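D-isomer specific 2-hydroxyacid dehydrogenase NAD-binding (Xanthobacter autotrophicus, PDB 4XA8) binds NADPH and probably works as an oxidoreductase of the D-isomer specific 2-hydroxyacid dehydrogenase family. Local coordinates at residues F12-A15 against V16-G19; R213-N217 against A218-A222; A160-L163 against A164-F168. All blocks are in the same frame, centred on the assembly; numbering follows the deposited sequence.

Interaction 1 of 3, residues F12-A15 against V16-G19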
ATOM      1  N   PHE A  12      25.873 -20.614  -7.830  1.00 27.82           N
ATOM      2  CA  PHE A  12      24.572 -20.017  -7.574  1.00 28.46           C
ATOM      3  C   PHE A  12      23.480 -20.699  -8.401  1.00 28.93           C
ATOM      4  O   PHE A  12      23.628 -20.873  -9.648  1.00 29.23           O
ATOM      5  CB  PHE A  12      24.608 -18.560  -8.068  1.00 30.28           C
ATOM      6  CG  PHE A  12      23.318 -17.807  -7.869  1.00 30.97           C
ATOM      7  CD1 PHE A  12      22.317 -17.843  -8.812  1.00 31.53           C
ATOM      8  CD2 PHE A  12      23.122 -17.041  -6.721  1.00 33.42           C
ATOM      9  CE1 PHE A  12      21.142 -17.101  -8.631  1.00 31.05           C
ATOM     10  CE2 PHE A  12      21.939 -16.334  -6.528  1.00 30.74           C
ATOM     11  CZ  PHE A  12      20.969 -16.356  -7.505  1.00 30.05           C
ATOM     12  N   TYR A  13      22.377 -21.043  -7.742  1.00 27.89           N
ATOM     13  CA  TYR A  13      21.197 -21.484  -8.465  1.00 29.41           C
ATOM     14  C   TYR A  13      19.917 -20.859  -7.887  1.00 27.57           C
ATOM     15  O   TYR A  13      19.588 -21.031  -6.700  1.00 27.02           O
ATOM     16  CB  TYR A  13      21.031 -23.019  -8.486  1.00 28.91           C
ATOM     17  CG  TYR A  13      19.850 -23.418  -9.336  1.00 29.38           C
ATOM     18  CD1 TYR A  13      18.567 -23.420  -8.806  1.00 30.84           C
ATOM     19  CD2 TYR A  13      20.000 -23.734 -10.683  1.00 31.25           C
ATOM     20  CE1 TYR A  13      17.461 -23.727  -9.583  1.00 32.16           C
ATOM     21  CE2 TYR A  13      18.898 -24.061 -11.473  1.00 31.97           C
ATOM     22  CZ  TYR A  13      17.628 -24.054 -10.911  1.00 31.81           C
ATOM     23  OH  TYR A  13      16.500 -24.358 -11.660  1.00 33.50           O
ATOM     24  N   SER A  14      19.155 -20.203  -8.746  1.00 27.69           N
ATOM     25  CA  SER A  14      17.771 -19.861  -8.383  1.00 29.82           C
ATOM     26  C   SER A  14      16.934 -19.515  -9.621  1.00 32.20           C
ATOM     27  O   SER A  14      17.402 -18.813 -10.485  1.00 35.51           O
ATOM     28  CB  SER A  14      17.740 -18.710  -7.391  1.00 30.49           C
ATOM     29  OG  SER A  14      16.389 -18.297  -7.156  1.00 30.01           O
ATOM     30  N   ALA A  15      15.708 -20.023  -9.705  1.00 33.90           N
ATOM     31  CA  ALA A  15      14.777 -19.607 -10.790  1.00 34.95           C
ATOM     32  C   ALA A  15      14.028 -18.319 -10.439  1.00 33.95           C
ATOM     33  O   ALA A  15      13.305 -17.772 -11.294  1.00 36.31           O
ATOM     34  CB  ALA A  15      13.781 -20.721 -11.073  1.00 38.00           C
ATOM     35  N   VAL A  16      14.190 -17.835  -9.203  1.00 32.05           N
ATOM     36  CA  VAL A  16      13.410 -16.683  -8.710  1.00 35.10           C
ATOM     37  C   VAL A  16      14.305 -15.509  -8.252  1.00 35.47           C
ATOM     38  O   VAL A  16      13.827 -14.581  -7.632  1.00 40.10           O
ATOM     39  CB  VAL A  16      12.360 -17.099  -7.630  1.00 34.84           C
ATOM     40  CG1 VAL A  16      11.374 -18.099  -8.189  1.00 36.32           C
ATOM     41  CG2 VAL A  16      13.023 -17.706  -6.403  1.00 36.79           C
ATOM     42  N   ASP A  17      15.595 -15.554  -8.572  1.00 37.72           N
ATOM     43  CA  ASP A  17      16.577 -14.542  -8.151  1.00 37.09           C
ATOM     44  C   ASP A  17      17.543 -14.327  -9.307  1.00 36.72           C
ATOM     45  O   ASP A  17      17.769 -15.224 -10.100  1.00 37.00           O
ATOM     46  CB  ASP A  17      17.378 -14.975  -6.918  1.00 38.10           C
ATOM     47  CG  ASP A  17      16.516 -15.247  -5.679  1.00 40.19           C
ATOM     48  OD1 ASP A  17      16.307 -14.288  -4.894  1.00 37.37           O
ATOM     49  OD2 ASP A  17      16.135 -16.430  -5.452  1.00 37.37           O
ATOM     50  N   ILE A  18      18.089 -13.127  -9.418  1.00 38.65           N
ATOM     51  CA  ILE A  18      18.948 -12.773 -10.546  1.00 38.44           C
ATOM     52  C   ILE A  18      20.411 -13.073 -10.207  1.00 35.57           C
ATOM     53  O   ILE A  18      21.061 -12.316  -9.446  1.00 34.44           O
ATOM     54  CB  ILE A  18      18.842 -11.282 -10.908  1.00 40.92           C
ATOM     55  CG1 ILE A  18      17.384 -10.897 -11.242  1.00 43.63           C
ATOM     56  CG2 ILE A  18      19.765 -10.980 -12.094  1.00 43.57           C
ATOM     57  CD1 ILE A  18      17.032  -9.429 -10.981  1.00 46.56           C
ATOM     58  N   GLY A  19      20.938 -14.119 -10.834  1.00 34.03           N
ATOM     59  CA  GLY A  19      22.339 -14.581 -10.579  1.00 34.37           C
ATOM     60  C   GLY A  19      23.388 -13.497 -10.668  1.00 34.96           C
ATOM     61  O   GLY A  19      24.225 -13.344  -9.774  1.00 34.15           O
TER
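The ring of F12 carries the CA of G19 over one face and the CB of D17 at its edge. G19 CA sits 3.8 Å from the centroid of the F12 ring and 28° off its normal, the geometry of a CH-pi contact; the nearest ring atom is F12 CE1, at 3.4 Å from G19 CA. In the ring plane, F12 CZ meets D17 CB at 3.9 Å. The carboxylate of D17 stands almost perpendicular to this ring. F12 CG lies anti to the backbone N (chi1 180°), which sends the ring across the mouth of the turn toward the returning chain. W22, on helix 19-29, also meets this ring.

S14 links the two arms of the turn from the inside. Its OG donates to D17 OD2 at a short 2.5 Å, using the anti lone pair of that oxygen, the one away from OD1. The same S14 OG accepts from V16 N at 3.0 Å with an N-H...O angle of 155°. This side-chain bond to the NH two residues on makes an ST turn. The chain reverses here, passing from strand 9-13 of the five-stranded parallel sheet to helix 19-29, which I18 precedes as N-cap. The outer side of the bend meets the second subunit: A15 O is hydrogen-bonded to Y136 OH of that chain, and V16 packs on its W134.

Because S14 OG donates a hydrogen bond to D17 OD2 and accepts one from V16 N, both roles of the hydroxyl are used and its rotation is fixed. The short bond to D17 OD2 would probably stabilise negative charge on the carboxylate, tying that polar group to the turn while the F12 ring meets the carbon part of the same side chain.

Interaction 2 of 3, residues R213-N217 against A218-A222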
ATOM      1  N   ARG A 213       1.273 -27.474   6.385  1.00 47.45           N
ATOM      2  CA  ARG A 213       1.175 -27.740   4.960  1.00 48.42           C
ATOM      3  C   ARG A 213      -0.276 -28.036   4.673  1.00 47.71           C
ATOM      4  O   ARG A 213      -0.883 -28.794   5.408  1.00 47.90           O
ATOM      5  CB  ARG A 213       2.048 -28.927   4.515  1.00 53.44           C
ATOM      6  CG  ARG A 213       1.804 -29.323   3.059  1.00 56.24           C
ATOM      7  CD  ARG A 213       2.508 -30.615   2.705  1.00 62.96           C
ATOM      8  NE  ARG A 213       3.941 -30.381   2.643  1.00 64.68           N
ATOM      9  CZ  ARG A 213       4.575 -29.853   1.606  1.00 64.14           C
ATOM     10  NH1 ARG A 213       3.925 -29.517   0.495  1.00 62.90           N
ATOM     11  NH2 ARG A 213       5.881 -29.669   1.688  1.00 67.55           N
ATOM     12  N   GLY A 214      -0.830 -27.400   3.645  1.00 45.82           N
ATOM     13  CA  GLY A 214      -2.241 -27.551   3.287  1.00 45.63           C
ATOM     14  C   GLY A 214      -3.274 -27.188   4.360  1.00 44.84           C
ATOM     15  O   GLY A 214      -4.426 -27.640   4.297  1.00 41.05           O
ATOM     16  N   LEU A 215      -2.903 -26.369   5.336  1.00 42.11           N
ATOM     17  CA  LEU A 215      -3.867 -25.992   6.381  1.00 40.20           C
ATOM     18  C   LEU A 215      -5.015 -25.161   5.808  1.00 37.57           C
ATOM     19  O   LEU A 215      -6.151 -25.331   6.229  1.00 36.95           O
ATOM     20  CB  LEU A 215      -3.165 -25.230   7.477  1.00 40.65           C
ATOM     21  CG  LEU A 215      -3.983 -24.843   8.713  1.00 42.63           C
ATOM     22  CD1 LEU A 215      -4.060 -25.980   9.689  1.00 45.82           C
ATOM     23  CD2 LEU A 215      -3.382 -23.638   9.409  1.00 44.33           C
ATOM     24  N   MET A 216      -4.727 -24.236   4.886  1.00 35.05           N
ATOM     25  CA  MET A 216      -5.769 -23.447   4.225  1.00 34.21           C
ATOM     26  C   MET A 216      -6.264 -24.259   3.015  1.00 36.22           C
ATOM     27  O   MET A 216      -5.948 -23.967   1.873  1.00 35.10           O
ATOM     28  CB  MET A 216      -5.279 -22.047   3.854  1.00 36.15           C
ATOM     29  CG  MET A 216      -5.067 -21.105   5.054  1.00 37.08           C
ATOM     30  SD  MET A 216      -6.495 -21.018   6.210  1.00 38.16           S
ATOM     31  CE  MET A 216      -7.599 -20.258   5.030  1.00 38.43           C
ATOM     32  N   ASN A 217      -7.022 -25.311   3.331  1.00 36.44           N
ATOM     33  CA  ASN A 217      -7.682 -26.204   2.368  1.00 37.79           C
ATOM     34  C   ASN A 217      -9.119 -25.736   2.076  1.00 36.79           C
ATOM     35  O   ASN A 217      -9.555 -24.694   2.577  1.00 33.53           O
ATOM     36  CB  ASN A 217      -7.683 -27.645   2.912  1.00 39.83           C
ATOM     37  CG  ASN A 217      -8.441 -27.786   4.247  1.00 39.98           C
ATOM     38  OD1 ASN A 217      -9.216 -26.918   4.668  1.00 38.30           O
ATOM     39  ND2 ASN A 217      -8.239 -28.899   4.894  1.00 43.09           N
ATOM     40  N   ALA A 218      -9.869 -26.492   1.279  1.00 38.13           N
ATOM     41  CA  ALA A 218     -11.259 -26.111   0.991  1.00 38.15           C
ATOM     42  C   ALA A 218     -12.102 -25.890   2.258  1.00 38.38           C
ATOM     43  O   ALA A 218     -12.847 -24.939   2.348  1.00 36.06           O
ATOM     44  CB  ALA A 218     -11.916 -27.151   0.097  1.00 41.22           C
ATOM     45  N   GLU A 219     -12.004 -26.797   3.227  1.00 40.35           N
ATOM     46  CA  GLU A 219     -12.796 -26.665   4.448  1.00 40.78           C
ATOM     47  C   GLU A 219     -12.525 -25.339   5.203  1.00 36.99           C
ATOM     48  O   GLU A 219     -13.466 -24.673   5.657  1.00 35.51           O
ATOM     49  CB  GLU A 219     -12.514 -27.857   5.348  1.00 45.93           C
ATOM     50  CG  GLU A 219     -13.344 -27.907   6.619  1.00 50.63           C
ATOM     51  CD  GLU A 219     -12.919 -29.055   7.497  1.00 55.88           C
ATOM     52  OE1 GLU A 219     -12.907 -30.181   6.980  1.00 59.65           O
ATOM     53  OE2 GLU A 219     -12.565 -28.834   8.674  1.00 61.47           O
ATOM     54  N   ARG A 220     -11.254 -24.965   5.326  1.00 34.97           N
ATOM     55  CA  ARG A 220     -10.863 -23.724   6.036  1.00 32.56           C
ATOM     56  C   ARG A 220     -11.204 -22.468   5.256  1.00 31.23           C
ATOM     57  O   ARG A 220     -11.622 -21.457   5.847  1.00 31.00           O
ATOM     58  CB  ARG A 220      -9.372 -23.703   6.348  1.00 33.78           C
ATOM     59  CG  ARG A 220      -9.041 -24.307   7.715  1.00 36.96           C
ATOM     60  CD  ARG A 220      -9.244 -25.770   7.727  1.00 41.10           C
ATOM     61  NE  ARG A 220      -8.865 -26.427   8.975  1.00 44.83           N
ATOM     62  CZ  ARG A 220      -7.769 -27.174   9.150  1.00 47.69           C
ATOM     63  NH1 ARG A 220      -6.871 -27.339   8.189  1.00 43.73           N
ATOM     64  NH2 ARG A 220      -7.570 -27.788  10.310  1.00 51.15           N
ATOM     65  N   LEU A 221     -10.959 -22.491   3.953  1.00 31.15           N
ATOM     66  CA  LEU A 221     -11.390 -21.397   3.113  1.00 31.64           C
ATOM     67  C   LEU A 221     -12.916 -21.110   3.206  1.00 32.89           C
ATOM     68  O   LEU A 221     -13.355 -19.940   3.129  1.00 31.79           O
ATOM     69  CB  LEU A 221     -10.999 -21.654   1.657  1.00 33.67           C
ATOM     70  CG  LEU A 221      -9.504 -21.619   1.278  1.00 34.58           C
ATOM     71  CD1 LEU A 221      -9.357 -22.095  -0.172  1.00 37.65           C
ATOM     72  CD2 LEU A 221      -8.923 -20.229   1.447  1.00 33.63           C
ATOM     73  N   ALA A 222     -13.718 -22.175   3.303  1.00 32.88           N
ATOM     74  CA  ALA A 222     -15.147 -22.029   3.420  1.00 33.29           C
ATOM     75  C   ALA A 222     -15.582 -21.363   4.742  1.00 33.89           C
ATOM     76  O   ALA A 222     -16.674 -20.819   4.808  1.00 35.48           O
ATOM     77  CB  ALA A 222     -15.823 -23.371   3.243  1.00 35.23           C
TER
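N217 is the N-cap of helix 218-223, and the capping bond runs from R220 N to N217 OD1 at 2.9 Å, nearly along the C=O axis of the amide. The asparagine reaches this position because its CG stands between the backbone N and the carbonyl carbon (chi1 61°), which brings OD1 to R220 N. One residue further on, L221 N binds N217 O at 3.0 Å and 174°, the first regular helical bond, so the side chain and the backbone carbonyl of one residue both serve the helix start.

R220 returns the grip with its side chain. A bend at chi2 (70°) folds the chain back over the preceding loop, and NH1 donates to L215 O at 2.9 Å, in the carbonyl plane and on a lone pair, though this oxygen lies tilted from the guanidinium plane. L215 O also takes a weak bond from N217 N, closing an inverse gamma turn centred on M216. This loop and helix lead from strand 201-204 to strand 228-232, neighbours in the seven-stranded parallel sheet of the Rossmann-type domain; the L215 side chain lies about 8 Å from that of R175, a residue seen to bind NADPH.

Carbon contacts complete the junction. L215 CD1 lies against the guanidinium, 3.5 Å from R220 NH1, the two side chains crossing at about a right angle. M216 brings its CE to an apolar contact 3.8 Å from L221 CD2 and its SD to 3.9 Å from R220 CB. Further out, R220 rests on L192 and L196 of helix 192-197, and L221 on A243 of helix 241-250.

Interaction 3 of 3, residues A160-L163 against A164-F168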
ATOM      1  N   ALA A 160       1.190  -7.944  12.372  1.00 22.99           N
ATOM      2  CA  ALA A 160      -0.044  -7.669  13.137  1.00 23.10           C
ATOM      3  C   ALA A 160       0.021  -6.395  14.034  1.00 24.29           C
ATOM      4  O   ALA A 160      -0.914  -5.596  14.054  1.00 22.74           O
ATOM      5  CB  ALA A 160      -0.477  -8.872  13.933  1.00 23.61           C
ATOM      6  N   LEU A 161       1.136  -6.189  14.713  1.00 24.81           N
ATOM      7  CA  LEU A 161       1.364  -4.961  15.491  1.00 26.79           C
ATOM      8  C   LEU A 161       1.343  -3.724  14.608  1.00 26.42           C
ATOM      9  O   LEU A 161       0.761  -2.676  14.993  1.00 25.58           O
ATOM     10  CB  LEU A 161       2.716  -4.995  16.233  1.00 28.58           C
ATOM     11  CG  LEU A 161       2.789  -5.984  17.404  1.00 31.29           C
ATOM     12  CD1 LEU A 161       4.252  -6.186  17.846  1.00 33.22           C
ATOM     13  CD2 LEU A 161       1.897  -5.511  18.522  1.00 32.60           C
ATOM     14  N   GLU A 162       1.965  -3.803  13.432  1.00 26.53           N
ATOM     15  CA  GLU A 162       1.985  -2.642  12.515  1.00 29.22           C
ATOM     16  C   GLU A 162       0.591  -2.312  11.987  1.00 26.61           C
ATOM     17  O   GLU A 162       0.202  -1.154  11.906  1.00 25.95           O
ATOM     18  CB  GLU A 162       2.927  -2.849  11.327  1.00 32.33           C
ATOM     19  CG  GLU A 162       3.103  -1.585  10.457  1.00 36.28           C
ATOM     20  CD  GLU A 162       3.686  -0.372  11.187  1.00 41.42           C
ATOM     21  OE1 GLU A 162       4.506  -0.531  12.130  1.00 44.01           O
ATOM     22  OE2 GLU A 162       3.332   0.780  10.790  1.00 48.83           O
ATOM     23  N   LEU A 163      -0.157  -3.339  11.622  1.00 25.66           N
ATOM     24  CA  LEU A 163      -1.566  -3.152  11.213  1.00 25.17           C
ATOM     25  C   LEU A 163      -2.442  -2.485  12.270  1.00 26.37           C
ATOM     26  O   LEU A 163      -3.281  -1.611  11.966  1.00 25.49           O
ATOM     27  CB  LEU A 163      -2.160  -4.486  10.794  1.00 24.00           C
ATOM     28  CG  LEU A 163      -1.680  -5.114   9.494  1.00 24.18           C
ATOM     29  CD1 LEU A 163      -2.175  -6.543   9.364  1.00 23.57           C
ATOM     30  CD2 LEU A 163      -2.129  -4.302   8.286  1.00 24.27           C
ATOM     31  N   ALA A 164      -2.224  -2.834  13.527  1.00 26.39           N
ATOM     32  CA  ALA A 164      -2.992  -2.240  14.584  1.00 26.93           C
ATOM     33  C   ALA A 164      -2.734  -0.760  14.730  1.00 28.10           C
ATOM     34  O   ALA A 164      -3.676  -0.044  15.075  1.00 27.18           O
ATOM     35  CB  ALA A 164      -2.766  -2.970  15.898  1.00 27.36           C
ATOM     36  N   ARG A 165      -1.551  -0.268  14.340  1.00 28.50           N
ATOM     37  CA  ARG A 165      -1.288   1.175  14.352  1.00 31.03           C
ATOM     38  C   ARG A 165      -2.143   1.948  13.391  1.00 30.60           C
ATOM     39  O   ARG A 165      -2.366   3.137  13.592  1.00 30.67           O
ATOM     40  CB  ARG A 165       0.173   1.496  14.047  1.00 34.68           C
ATOM     41  CG  ARG A 165       1.156   0.845  14.995  1.00 37.81           C
ATOM     42  CD  ARG A 165       2.606   1.213  14.618  1.00 41.30           C
ATOM     43  NE  ARG A 165       2.719   2.595  14.121  1.00 46.45           N
ATOM     44  CZ  ARG A 165       3.085   3.651  14.851  1.00 52.01           C
ATOM     45  NH1 ARG A 165       3.397   3.525  16.141  1.00 55.68           N
ATOM     46  NH2 ARG A 165       3.146   4.854  14.298  1.00 54.02           N
ATOM     47  N   HIS A 166      -2.590   1.294  12.320  1.00 28.09           N
ATOM     48  CA  HIS A 166      -3.460   1.907  11.344  1.00 28.24           C
ATOM     49  C   HIS A 166      -4.976   1.889  11.660  1.00 28.61           C
ATOM     50  O   HIS A 166      -5.792   2.358  10.840  1.00 26.94           O
ATOM     51  CB  HIS A 166      -3.106   1.324   9.971  1.00 27.90           C
ATOM     52  CG  HIS A 166      -1.775   1.790   9.512  1.00 28.71           C
ATOM     53  ND1 HIS A 166      -0.586   1.277   9.993  1.00 31.04           N
ATOM     54  CD2 HIS A 166      -1.439   2.820   8.707  1.00 29.08           C
ATOM     55  CE1 HIS A 166       0.425   1.951   9.468  1.00 29.39           C
ATOM     56  NE2 HIS A 166      -0.076   2.887   8.682  1.00 31.93           N
ATOM     57  N   GLY A 167      -5.344   1.447  12.874  1.00 26.68           N
ATOM     58  CA  GLY A 167      -6.705   1.554  13.350  1.00 27.12           C
ATOM     59  C   GLY A 167      -7.628   0.379  12.991  1.00 25.82           C
ATOM     60  O   GLY A 167      -8.786   0.369  13.366  1.00 24.67           O
ATOM     61  N   PHE A 168      -7.132  -0.597  12.230  1.00 24.84           N
ATOM     62  CA  PHE A 168      -7.956  -1.753  11.871  1.00 25.19           C
ATOM     63  C   PHE A 168      -8.346  -2.595  13.083  1.00 24.28           C
ATOM     64  O   PHE A 168      -7.675  -2.535  14.130  1.00 24.27           O
ATOM     65  CB  PHE A 168      -7.204  -2.650  10.863  1.00 25.76           C
ATOM     66  CG  PHE A 168      -6.956  -1.977   9.540  1.00 25.58           C
ATOM     67  CD1 PHE A 168      -8.006  -1.660   8.739  1.00 27.60           C
ATOM     68  CD2 PHE A 168      -5.663  -1.630   9.132  1.00 27.05           C
ATOM     69  CE1 PHE A 168      -7.820  -1.022   7.507  1.00 28.62           C
ATOM     70  CE2 PHE A 168      -5.443  -0.978   7.908  1.00 27.70           C
ATOM     71  CZ  PHE A 168      -6.524  -0.678   7.092  1.00 28.95           C
TER
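H166 ND1 donates to E162 O at 3.2 Å with an N-H...O angle of 166°, and the accepting oxygen lies within 1° of the imidazole plane, while the donor is tilted from the plane of the carbonyl. The neighbouring ring atom, H166 CE1, comes to 3.4 Å from E162 OE2. The backbone of the same residue adds H166 N to L163 O at 3.0 Å, a donor well above the carbonyl plane, as the helix gives way to the turn. E162 O takes a second, weak bond from R165 N. A leucine in place of H166 would probably leave the E162 carbonyl with this weaker mate and E162 OE2 without H166 CE1 beside it.

In the next shell, E162 bends at chi2 (60°), bringing its carboxylate obliquely toward R165 NE and CD; the salt bridge from E162 OE2 to R165 NE is long, at 3.8 Å. The F168 ring presents its edge to L163 O, with CD2 at 3.7 Å. G167 N closes back on A164 O, and its positive phi turns the chain from helix 154-165 into strand 169-174, the second strand of a beta-alpha-beta unit that begins with strand 146-150. L163 and F168 pack inward on V147 of that first strand, and H166 on L112 of helix 103-119.

The stronger partners of the charged groups lie across the dimer: E162 OE1 pairs with R165 NH2 of the second subunit, and R165 NH2 with E162 OE1 there. Both the E162 pair and the R165 pair bring like charges together at this interface, and the reciprocal salt bridges probably compensate for both.

In the fold
Along the chain the order is interaction 1, interaction 3, interaction 2. Interaction 1 stands at the end of a strand in the five-stranded parallel sheet, whereas interactions 2 and 3 both belong to the NAD-binding domain and its seven-stranded sheet, with centres 26 Å apart. The centre of interaction 1 is 31 Å from that of interaction 2 and 34 Å from that of interaction 3, on the opposite side of the chain's centre from each. None touches another. Two of them start a helix or lead up to one, and 160-168 ends one, so all three shape strand-helix connections. Interactions 1 and 3 also meet the second subunit, tying both sheet regions to the dimer.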